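Local atomic coordinates of putative sugar phosphate isomerase (PDB entry 3L2H), a protein that is a putative sugar phosphate isomerase of the cupin family and probably binds a metal ion. Residues B[123-128]-B[140-145]; B[79-84]-B[103-108]; B[34-39]-B[47-52]. All blocks are in the same frame, centred on the assembly; numbering follows the deposited sequence.

Interaction 1 (B[123-128]-B[140-145]); sequences RLDQDV and RNNGEW
D127 faces R140, and Q126 faces N141, at the open end of an antiparallel β hairpin (strands 126-131 and 136-141), just where a type I' turn from N141 to E144 leads into the next strand. The backbone comes first: D127 and R140 exchange two N-H...O bonds, and beyond them N142 N reaches D125 O at 2.7 Å.

Next is the arginine. Its chain starts extended and then bends at chi3 (48°), which brings the guanidinium back to the loop carbonyl of L124. R140 NH1 (2.9 Å) and R140 NH2 (3.1 Å) both hold L124 O, which lies in the guanidinium plane. NH2 is also salt-bridged to E68, and a water links it to D127 OD2, itself bonded to H65.

On the opposite face two amides meet. Q126 NE2 gives a fairly straight bond to N141 OD1 (2.8 Å), in the plane of its own amide but well above that of N141; the two planes are 61° apart. Y67 of the second subunit packs on both, and its OH bonds N142 ND2. A water bridges ND2 to D125 OD2. Finally, the CA-H of Q126 points at R140 O, with CA to O 3.2 Å.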
loop_
_atom_site.group_PDB
_atom_site.type_symbol
_atom_site.label_atom_id
_atom_site.label_comp_id
_atom_site.label_asym_id
_atom_site.label_seq_id
_atom_site.Cartn_x
_atom_site.Cartn_y
_atom_site.Cartn_z
ATOM N N ARG B 123 0.048 -11.324 4.992
ATOM C CA ARG B 123 1.488 -11.200 4.868
ATOM C C ARG B 123 1.813 -9.807 4.377
ATOM O O ARG B 123 1.576 -9.540 3.225
ATOM C CB ARG B 123 2.052 -12.170 3.860
ATOM C CG ARG B 123 2.070 -13.567 4.348
ATOM C CD ARG B 123 3.007 -14.386 3.536
ATOM N NE ARG B 123 2.925 -15.728 4.041
ATOM C CZ ARG B 123 3.468 -16.789 3.466
ATOM N NH1 ARG B 123 4.126 -16.683 2.334
ATOM N NH2 ARG B 123 3.339 -17.970 4.046
ATOM N N LEU B 124 2.290 -8.929 5.256
ATOM C CA LEU B 124 2.602 -7.548 4.898
ATOM C C LEU B 124 4.095 -7.311 5.019
ATOM O O LEU B 124 4.768 -7.951 5.811
ATOM C CB LEU B 124 1.898 -6.570 5.821
ATOM C CG LEU B 124 0.399 -6.635 5.808
ATOM C CD1 LEU B 124 -0.191 -5.686 6.918
ATOM C CD2 LEU B 124 -0.148 -6.316 4.363
ATOM N N ASP B 125 4.592 -6.402 4.203
ATOM C CA ASP B 125 5.994 -6.031 4.233
ATOM C C ASP B 125 6.421 -5.365 5.553
ATOM O O ASP B 125 7.587 -5.477 5.916
ATOM C CB ASP B 125 6.305 -5.072 3.099
ATOM C CG ASP B 125 6.412 -5.767 1.745
ATOM O OD1 ASP B 125 6.521 -6.994 1.671
ATOM O OD2 ASP B 125 6.457 -5.045 0.751
ATOM N N GLN B 126 5.509 -4.677 6.219
ATOM C CA GLN B 126 5.763 -4.063 7.520
ATOM C C GLN B 126 4.736 -4.497 8.585
ATOM O O GLN B 126 3.522 -4.471 8.358
ATOM C CB GLN B 126 5.735 -2.537 7.438
ATOM C CG GLN B 126 6.844 -1.895 6.554
ATOM C CD GLN B 126 6.781 -0.341 6.568
ATOM O OE1 GLN B 126 6.124 0.220 5.707
ATOM N NE2 GLN B 126 7.419 0.343 7.598
ATOM N N ASP B 127 5.234 -4.774 9.779
ATOM C CA ASP B 127 4.358 -5.087 10.911
ATOM C C ASP B 127 5.130 -4.790 12.178
ATOM O O ASP B 127 6.358 -4.593 12.170
ATOM C CB ASP B 127 3.922 -6.560 10.838
ATOM C CG ASP B 127 2.721 -6.913 11.734
ATOM O OD1 ASP B 127 1.988 -6.017 12.214
ATOM O OD2 ASP B 127 2.546 -8.148 11.928
ATOM N N VAL B 128 4.401 -4.740 13.271
ATOM C CA VAL B 128 4.952 -4.581 14.590
ATOM C C VAL B 128 4.244 -5.650 15.407
ATOM O O VAL B 128 3.016 -5.798 15.307
ATOM C CB VAL B 128 4.719 -3.193 15.168
ATOM C CG1 VAL B 128 5.322 -3.120 16.602
ATOM C CG2 VAL B 128 5.297 -2.097 14.245
ATOM N N ARG B 140 9.142 -5.301 12.173
ATOM C CA ARG B 140 9.564 -6.004 10.980
ATOM C C ARG B 140 9.284 -5.107 9.783
ATOM O O ARG B 140 8.164 -4.708 9.554
ATOM C CB ARG B 140 8.852 -7.345 10.836
ATOM C CG ARG B 140 9.418 -8.143 9.671
ATOM C CD ARG B 140 8.742 -9.525 9.506
ATOM N NE ARG B 140 7.301 -9.492 9.535
ATOM C CZ ARG B 140 6.552 -9.067 8.529
ATOM N NH1 ARG B 140 7.120 -8.585 7.437
ATOM N NH2 ARG B 140 5.234 -9.031 8.651
ATOM N N ASN B 141 10.333 -4.823 9.046
ATOM C CA ASN B 141 10.331 -3.830 7.972
ATOM C C ASN B 141 11.054 -4.372 6.767
ATOM O O ASN B 141 12.257 -4.238 6.637
ATOM C CB ASN B 141 10.958 -2.517 8.501
ATOM C CG ASN B 141 10.021 -1.812 9.504
ATOM O OD1 ASN B 141 8.853 -1.518 9.154
ATOM N ND2 ASN B 141 10.481 -1.574 10.719
ATOM N N ASN B 142 10.272 -4.945 5.848
ATOM C CA ASN B 142 10.849 -5.582 4.667
ATOM C C ASN B 142 12.128 -6.369 4.922
ATOM O O ASN B 142 13.185 -6.053 4.359
ATOM C CB ASN B 142 11.224 -4.520 3.645
ATOM C CG ASN B 142 10.024 -3.990 2.915
ATOM O OD1 ASN B 142 9.750 -4.450 1.794
ATOM N ND2 ASN B 142 9.282 -3.099 3.526
ATOM N N GLY B 143 12.156 -7.360 5.763
ATOM C CA GLY B 143 13.511 -7.999 5.783
ATOM C C GLY B 143 14.493 -7.480 6.830
ATOM O O GLY B 143 15.483 -8.152 7.102
ATOM N N GLU B 144 14.237 -6.295 7.384
ATOM C CA GLU B 144 14.937 -5.821 8.548
ATOM C C GLU B 144 14.077 -6.230 9.750
ATOM O O GLU B 144 12.958 -5.736 9.894
ATOM C CB GLU B 144 15.128 -4.305 8.508
ATOM C CG GLU B 144 16.091 -3.841 7.425
ATOM C CD GLU B 144 17.442 -4.497 7.591
ATOM O OE1 GLU B 144 18.033 -4.367 8.688
ATOM O OE2 GLU B 144 17.884 -5.169 6.639
ATOM N N TRP B 145 14.565 -7.149 10.584
ATOM C CA TRP B 145 13.823 -7.549 11.786
ATOM C C TRP B 145 14.558 -6.949 12.979
ATOM O O TRP B 145 15.776 -7.173 13.132
ATOM C CB TRP B 145 13.756 -9.057 11.961
ATOM C CG TRP B 145 13.022 -9.817 10.906
ATOM C CD1 TRP B 145 13.199 -9.743 9.570
ATOM C CD2 TRP B 145 12.028 -10.798 11.130
ATOM N NE1 TRP B 145 12.366 -10.635 8.926
ATOM C CE2 TRP B 145 11.629 -11.292 9.860
ATOM C CE3 TRP B 145 11.455 -11.328 12.270
ATOM C CZ2 TRP B 145 10.677 -12.274 9.704
ATOM C CZ3 TRP B 145 10.461 -12.331 12.112
ATOM C CH2 TRP B 145 10.100 -12.784 10.838
HETATM O O HOH W 1 7.151 -2.079 1.862
HETATM O O HOH W 2 6.898 -2.063 10.959
HETATM O O HOH W 3 4.074 -10.127 11.105
#

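Interaction 2 (B[79-84]-B[103-108]). With EDO (1,2-ethanediol), chain O; EDO (1,2-ethanediol), chain N.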
loop_
_atom_site.group_PDB
_atom_site.type_symbol
_atom_site.label_atom_id
_atom_site.label_comp_id
_atom_site.label_asym_id
_atom_site.label_seq_id
_atom_site.Cartn_x
_atom_site.Cartn_y
_atom_site.Cartn_z
ATOM N N GLY B 79 -8.761 -27.144 22.481
ATOM C CA GLY B 79 -7.683 -26.302 22.975
ATOM C C GLY B 79 -8.184 -25.290 23.967
ATOM O O GLY B 79 -9.374 -25.223 24.250
ATOM N N THR B 80 -7.263 -24.490 24.483
ATOM C CA THR B 80 -7.587 -23.415 25.396
ATOM C C THR B 80 -7.022 -22.155 24.789
ATOM O O THR B 80 -5.818 -22.068 24.533
ATOM C CB THR B 80 -6.964 -23.634 26.741
ATOM O OG1 THR B 80 -7.518 -24.820 27.311
ATOM C CG2 THR B 80 -7.196 -22.404 27.674
ATOM N N LEU B 81 -7.908 -21.200 24.521
ATOM C CA LEU B 81 -7.536 -19.927 23.920
ATOM C C LEU B 81 -7.341 -18.903 25.038
ATOM O O LEU B 81 -8.231 -18.714 25.834
ATOM C CB LEU B 81 -8.658 -19.498 22.958
ATOM C CG LEU B 81 -8.643 -18.059 22.417
ATOM C CD1 LEU B 81 -7.326 -17.804 21.597
ATOM C CD2 LEU B 81 -9.887 -17.774 21.595
ATOM N N THR B 82 -6.152 -18.292 25.129
ATOM C CA THR B 82 -5.916 -17.181 26.017
ATOM C C THR B 82 -5.940 -15.901 25.200
ATOM O O THR B 82 -5.220 -15.798 24.217
ATOM C CB THR B 82 -4.544 -17.318 26.732
ATOM O OG1 THR B 82 -4.588 -18.486 27.542
ATOM C CG2 THR B 82 -4.194 -16.109 27.593
HETATM N N MSE B 83 -6.780 -14.948 25.602
HETATM C CA MSE B 83 -6.830 -13.620 25.000
HETATM C C MSE B 83 -6.844 -12.612 26.109
HETATM O O MSE B 83 -7.711 -12.651 26.965
HETATM C CB MSE B 83 -8.068 -13.407 24.115
HETATM C CG MSE B 83 -8.116 -14.284 22.927
HETATM SE SE MSE B 83 -9.655 -13.851 21.726
HETATM C CE MSE B 83 -11.107 -14.554 22.857
ATOM N N GLU B 84 -5.862 -11.702 26.102
ATOM C CA GLU B 84 -5.688 -10.747 27.197
ATOM C C GLU B 84 -5.758 -11.503 28.536
ATOM O O GLU B 84 -5.012 -12.452 28.725
ATOM C CB GLU B 84 -6.699 -9.614 27.063
ATOM C CG GLU B 84 -6.527 -8.827 25.748
ATOM C CD GLU B 84 -5.235 -8.003 25.736
ATOM O OE1 GLU B 84 -4.937 -7.355 26.777
ATOM O OE2 GLU B 84 -4.512 -8.011 24.722
ATOM N N ALA B 103 -6.314 -7.847 20.523
ATOM C CA ALA B 103 -6.084 -8.683 21.688
ATOM C C ALA B 103 -4.850 -9.570 21.502
ATOM O O ALA B 103 -4.719 -10.231 20.468
ATOM C CB ALA B 103 -7.293 -9.547 21.933
ATOM N N ALA B 104 -3.957 -9.587 22.484
ATOM C CA ALA B 104 -2.858 -10.566 22.507
ATOM C C ALA B 104 -3.455 -11.956 22.736
ATOM O O ALA B 104 -4.415 -12.098 23.489
ATOM C CB ALA B 104 -1.842 -10.206 23.610
ATOM N N HIS B 105 -2.892 -12.976 22.113
ATOM C CA HIS B 105 -3.381 -14.324 22.288
ATOM C C HIS B 105 -2.339 -15.389 22.115
ATOM O O HIS B 105 -1.288 -15.174 21.495
ATOM C CB HIS B 105 -4.508 -14.612 21.257
ATOM C CG HIS B 105 -4.031 -15.275 20.010
ATOM N ND1 HIS B 105 -3.537 -14.574 18.935
ATOM C CD2 HIS B 105 -3.960 -16.591 19.673
ATOM C CE1 HIS B 105 -3.170 -15.434 17.990
ATOM N NE2 HIS B 105 -3.437 -16.667 18.409
ATOM N N SER B 106 -2.678 -16.560 22.646
ATOM C CA SER B 106 -2.029 -17.801 22.330
ATOM C C SER B 106 -3.062 -18.927 22.515
ATOM O O SER B 106 -4.087 -18.740 23.141
ATOM C CB SER B 106 -0.779 -18.058 23.188
ATOM O OG SER B 106 -1.098 -18.055 24.576
ATOM N N ILE B 107 -2.776 -20.083 21.931
ATOM C CA ILE B 107 -3.580 -21.281 22.093
ATOM C C ILE B 107 -2.713 -22.422 22.633
ATOM O O ILE B 107 -1.573 -22.620 22.174
ATOM C CB ILE B 107 -4.199 -21.721 20.747
ATOM C CG1 ILE B 107 -5.272 -20.728 20.299
ATOM C CG2 ILE B 107 -4.828 -23.154 20.819
ATOM C CD1 ILE B 107 -5.613 -20.774 18.783
ATOM N N SER B 108 -3.251 -23.123 23.635
ATOM C CA SER B 108 -2.648 -24.310 24.211
ATOM C C SER B 108 -3.492 -25.531 23.876
ATOM O O SER B 108 -4.719 -25.441 23.773
ATOM C CB SER B 108 -2.571 -24.201 25.736
ATOM O OG SER B 108 -1.679 -23.178 26.156
HETATM C C1 EDO O . -7.929 -28.095 25.734
HETATM O O1 EDO O . -6.830 -27.279 26.142
HETATM C C2 EDO O . -8.418 -28.932 26.911
HETATM O O2 EDO O . -9.804 -29.173 26.725
HETATM C C1 EDO N . -1.172 -18.698 15.627
HETATM O O1 EDO N . -0.791 -17.313 15.783
HETATM C C2 EDO N . -2.511 -18.956 16.274
HETATM O O2 EDO N . -2.296 -19.038 17.700
#
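E84 pairs with A104 twice, once through its backbone and once through its side chain: E84 N donates to A104 O at 3.0 Å, while the carboxylate OE2 takes A104 N at 2.8 Å. The side chain of E84 bends at chi2 (-69°), which carries the carboxylate back to A104 N, where it stands in for a strand carbonyl at the end of the pairing. OE2 is met on its anti side, close to the carboxylate plane, and CG rests on A103 CB.

From there the strands run antiparallel, T82 with S106 and T80 with S108 as hydrogen-bonded pairs. T82 O also receives the CA hydrogen of H105, CA to O 3.0 Å. T80, T82, S106 and S108 make a small polar face; T80 OG1 bonds O1 of an ethanediol, probably from the crystallisation liquor, at 2.8 Å.

The other face is buried. L81 CD1 lies across I107 CG1 at 3.8 Å, and selenomethionine M83 sets its CG against H105 CB at 4.0 Å. H105 NE2 is hydrogen-bonded to O2 of a second ethanediol, probably of the same origin, at 2.7 Å; this diol also bonds S59 and E70. With H63 beside it, the grouping is consistent with the histidine-and-glutamate metal site of cupins, although the diol sits here.

Strand 79-83 is the middle of a three-strand sheet, with 86-90 on one side and 105-108 on the other; from strand 95-98, V96 packs on L81 and M83, and F98 packs on M83 and stacks on the H105 ring.

Interaction 3 (B[34-39]-B[47-52]); sequences NKSLGD and GIHLIQ. With CXS (3-cyclohexyl-1-propylsulfonic acid), chain L.
N34 turns its CG anti to the backbone N (chi1 -165°), and H49 places its own CG anti to the carbonyl carbon (chi1 -59°); the two side chains thereby meet over the face of the sheet. N34 ND2 donates to H49 ND1 at 2.9 Å in a nearly straight bond. H49 ND1 lies close to the plane of the N34 amide, whereas ND2 is tilted from the plane of the imidazole; ring and amide are turned about 52° against each other. R32 bonds N34 OD1, which fixes which end of the amide faces the histidine, and that same OD1 touches I51 CG2 at 3.3 Å. A serine borders the ring as well: S36 OG is 3.5 Å from H49 CE1. Replacing H49 with an alanine would probably leave N34 ND2 without its acceptor and its amide less firmly held, and open a gap beside S36.

The strands join through K35 and L50, which exchange a pair of backbone bonds. I48 O then takes G38 N at 3.1 Å, with only a weak bond from L37 N, so the first turn of helix 37-41 is tied to the neighbouring strand. S36 is the N-cap of that helix, its OG accepting from D39 N, and a water connects OG to I48 N. L37 CD1 lies 4.4 Å from L50 CB, and F95 and Y73 of the third subunit cover this apolar side.

At the far end K35 stretches out to the sulfonate of a 3-cyclohexyl-1-propylsulfonic acid molecule, probably from the crystallisation liquor: K35 NZ meets sulfonate O3 at 2.6 Å, and Q52 NE2 bonds sulfonate O1 at 3.0 Å. NZ is also bonded to I14 O.

The whole is an antiparallel strand pair of the larger cupin sheet, one strand passing straight into a serine-capped helix.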
loop_
_atom_site.group_PDB
_atom_site.type_symbol
_atom_site.label_atom_id
_atom_site.label_comp_id
_atom_site.label_asym_id
_atom_site.label_seq_id
_atom_site.Cartn_x
_atom_site.Cartn_y
_atom_site.Cartn_z
ATOM N N ASN B 34 3.571 -27.747 10.712
ATOM C CA ASN B 34 2.999 -26.703 9.884
ATOM C C ASN B 34 3.038 -27.086 8.424
ATOM O O ASN B 34 4.125 -27.345 7.876
ATOM C CB ASN B 34 3.784 -25.402 10.078
ATOM C CG ASN B 34 3.057 -24.213 9.536
ATOM O OD1 ASN B 34 2.288 -23.553 10.273
ATOM N ND2 ASN B 34 3.313 -23.879 8.280
ATOM N N LYS B 35 1.870 -27.136 7.805
ATOM C CA LYS B 35 1.715 -27.378 6.386
ATOM C C LYS B 35 1.240 -26.081 5.727
ATOM O O LYS B 35 0.110 -25.651 5.931
ATOM C CB LYS B 35 0.717 -28.507 6.153
ATOM C CG LYS B 35 1.193 -29.880 6.766
ATOM C CD LYS B 35 0.129 -31.002 6.571
ATOM C CE LYS B 35 0.546 -32.264 7.277
ATOM N NZ LYS B 35 -0.429 -33.409 6.958
ATOM N N SER B 36 2.112 -25.453 4.967
ATOM C CA SER B 36 1.803 -24.179 4.416
ATOM C C SER B 36 1.087 -24.373 3.058
ATOM O O SER B 36 1.709 -24.608 1.983
ATOM C CB SER B 36 3.033 -23.313 4.254
ATOM O OG SER B 36 2.657 -22.084 3.615
ATOM N N LEU B 37 -0.226 -24.365 3.139
ATOM C CA LEU B 37 -1.042 -24.593 1.943
ATOM C C LEU B 37 -0.832 -23.448 0.932
ATOM O O LEU B 37 -0.651 -23.659 -0.279
ATOM C CB LEU B 37 -2.501 -24.735 2.334
ATOM C CG LEU B 37 -2.843 -25.802 3.381
ATOM C CD1 LEU B 37 -4.378 -25.907 3.527
ATOM C CD2 LEU B 37 -2.152 -27.186 3.079
ATOM N N GLY B 38 -0.784 -22.222 1.449
ATOM C CA GLY B 38 -0.556 -21.068 0.600
ATOM C C GLY B 38 0.775 -21.087 -0.101
ATOM O O GLY B 38 0.826 -20.815 -1.302
ATOM N N ASP B 39 1.861 -21.474 0.583
ATOM C CA ASP B 39 3.169 -21.465 -0.105
ATOM C C ASP B 39 3.227 -22.551 -1.141
ATOM O O ASP B 39 3.868 -22.382 -2.193
ATOM C CB ASP B 39 4.341 -21.607 0.892
ATOM C CG ASP B 39 4.507 -20.345 1.739
ATOM O OD1 ASP B 39 4.721 -19.265 1.119
ATOM O OD2 ASP B 39 4.352 -20.418 2.993
ATOM N N GLY B 47 -1.132 -16.017 4.235
ATOM C CA GLY B 47 -0.580 -17.260 4.734
ATOM C C GLY B 47 -1.786 -18.110 5.119
ATOM O O GLY B 47 -2.731 -17.633 5.789
ATOM N N ILE B 48 -1.850 -19.320 4.598
ATOM C CA ILE B 48 -2.865 -20.262 4.978
ATOM C C ILE B 48 -2.127 -21.555 5.358
ATOM O O ILE B 48 -1.480 -22.164 4.498
ATOM C CB ILE B 48 -3.885 -20.512 3.874
ATOM C CG1 ILE B 48 -4.577 -19.206 3.460
ATOM C CG2 ILE B 48 -4.953 -21.573 4.363
ATOM C CD1 ILE B 48 -5.532 -19.247 2.263
ATOM N N HIS B 49 -2.276 -21.953 6.620
ATOM C CA HIS B 49 -1.509 -23.013 7.235
ATOM C C HIS B 49 -2.451 -24.014 7.911
ATOM O O HIS B 49 -3.341 -23.630 8.677
ATOM C CB HIS B 49 -0.559 -22.431 8.288
ATOM C CG HIS B 49 0.405 -21.421 7.754
ATOM N ND1 HIS B 49 1.615 -21.779 7.184
ATOM C CD2 HIS B 49 0.337 -20.067 7.673
ATOM C CE1 HIS B 49 2.265 -20.684 6.822
ATOM N NE2 HIS B 49 1.511 -19.633 7.108
ATOM N N LEU B 50 -2.228 -25.283 7.646
ATOM C CA LEU B 50 -2.876 -26.340 8.405
ATOM C C LEU B 50 -1.874 -26.804 9.467
ATOM O O LEU B 50 -0.762 -27.247 9.156
ATOM C CB LEU B 50 -3.332 -27.456 7.497
ATOM C CG LEU B 50 -4.188 -28.415 8.337
ATOM C CD1 LEU B 50 -5.463 -28.744 7.615
ATOM C CD2 LEU B 50 -3.397 -29.660 8.766
ATOM N N ILE B 51 -2.229 -26.621 10.723
ATOM C CA ILE B 51 -1.286 -26.865 11.820
ATOM C C ILE B 51 -1.788 -27.985 12.705
ATOM O O ILE B 51 -3.002 -28.201 12.832
ATOM C CB ILE B 51 -0.975 -25.560 12.652
ATOM C CG1 ILE B 51 -2.159 -25.159 13.521
ATOM C CG2 ILE B 51 -0.608 -24.410 11.722
ATOM C CD1 ILE B 51 -1.846 -24.114 14.577
ATOM N N GLN B 52 -0.845 -28.710 13.280
ATOM C CA GLN B 52 -1.133 -29.764 14.247
ATOM C C GLN B 52 -0.312 -29.449 15.507
ATOM O O GLN B 52 0.902 -29.289 15.404
ATOM C CB GLN B 52 -0.759 -31.151 13.716
ATOM C CG GLN B 52 -1.334 -31.469 12.338
ATOM C CD GLN B 52 -0.728 -32.718 11.735
ATOM O OE1 GLN B 52 0.333 -33.176 12.165
ATOM N NE2 GLN B 52 -1.406 -33.291 10.727
HETATM S S CXS L . -4.122 -33.289 8.157
HETATM O O1 CXS L . -4.225 -33.157 9.649
HETATM O O2 CXS L . -4.227 -34.704 7.766
HETATM O O3 CXS L . -2.841 -32.750 7.679
HETATM C C1 CXS L . -5.453 -32.505 7.472
HETATM C C2 CXS L . -6.759 -33.008 8.071
HETATM C C3 CXS L . -7.977 -32.337 7.464
HETATM N N CXS L . -9.219 -33.040 7.670
HETATM C C4 CXS L . -10.420 -32.605 6.974
HETATM C C5 CXS L . -10.868 -31.217 7.446
HETATM C C6 CXS L . -12.078 -30.761 6.631
HETATM C C7 CXS L . -13.233 -31.759 6.715
HETATM C C8 CXS L . -12.784 -33.187 6.419
HETATM C C9 CXS L . -11.563 -33.594 7.212
HETATM O O HOH W 4 -1.747 -35.909 8.788
HETATM O O HOH W 5 0.604 -20.173 3.463
#

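In the fold
Following the chain from the N terminus, interaction 3 comes first: it closes the short connection through helix 37-41 and binds two strands of the large six-strand sheet. Interaction 2 closes next, bringing 103-108 back to 79-84 after strands 86-90 and 95-98, in the three-strand sheet. Interaction 1 closes last, around the hairpin 126-131/136-141 of the four-strand sheet. The three run in series, with none nested or crossed. Interactions 1 and 3 nevertheless touch: R123 forms a salt bridge with D39 and packs beside H49. Interactions 2 and 3 lie on opposite sides of the chain's centre, both against the third subunit, while interaction 1 faces the second.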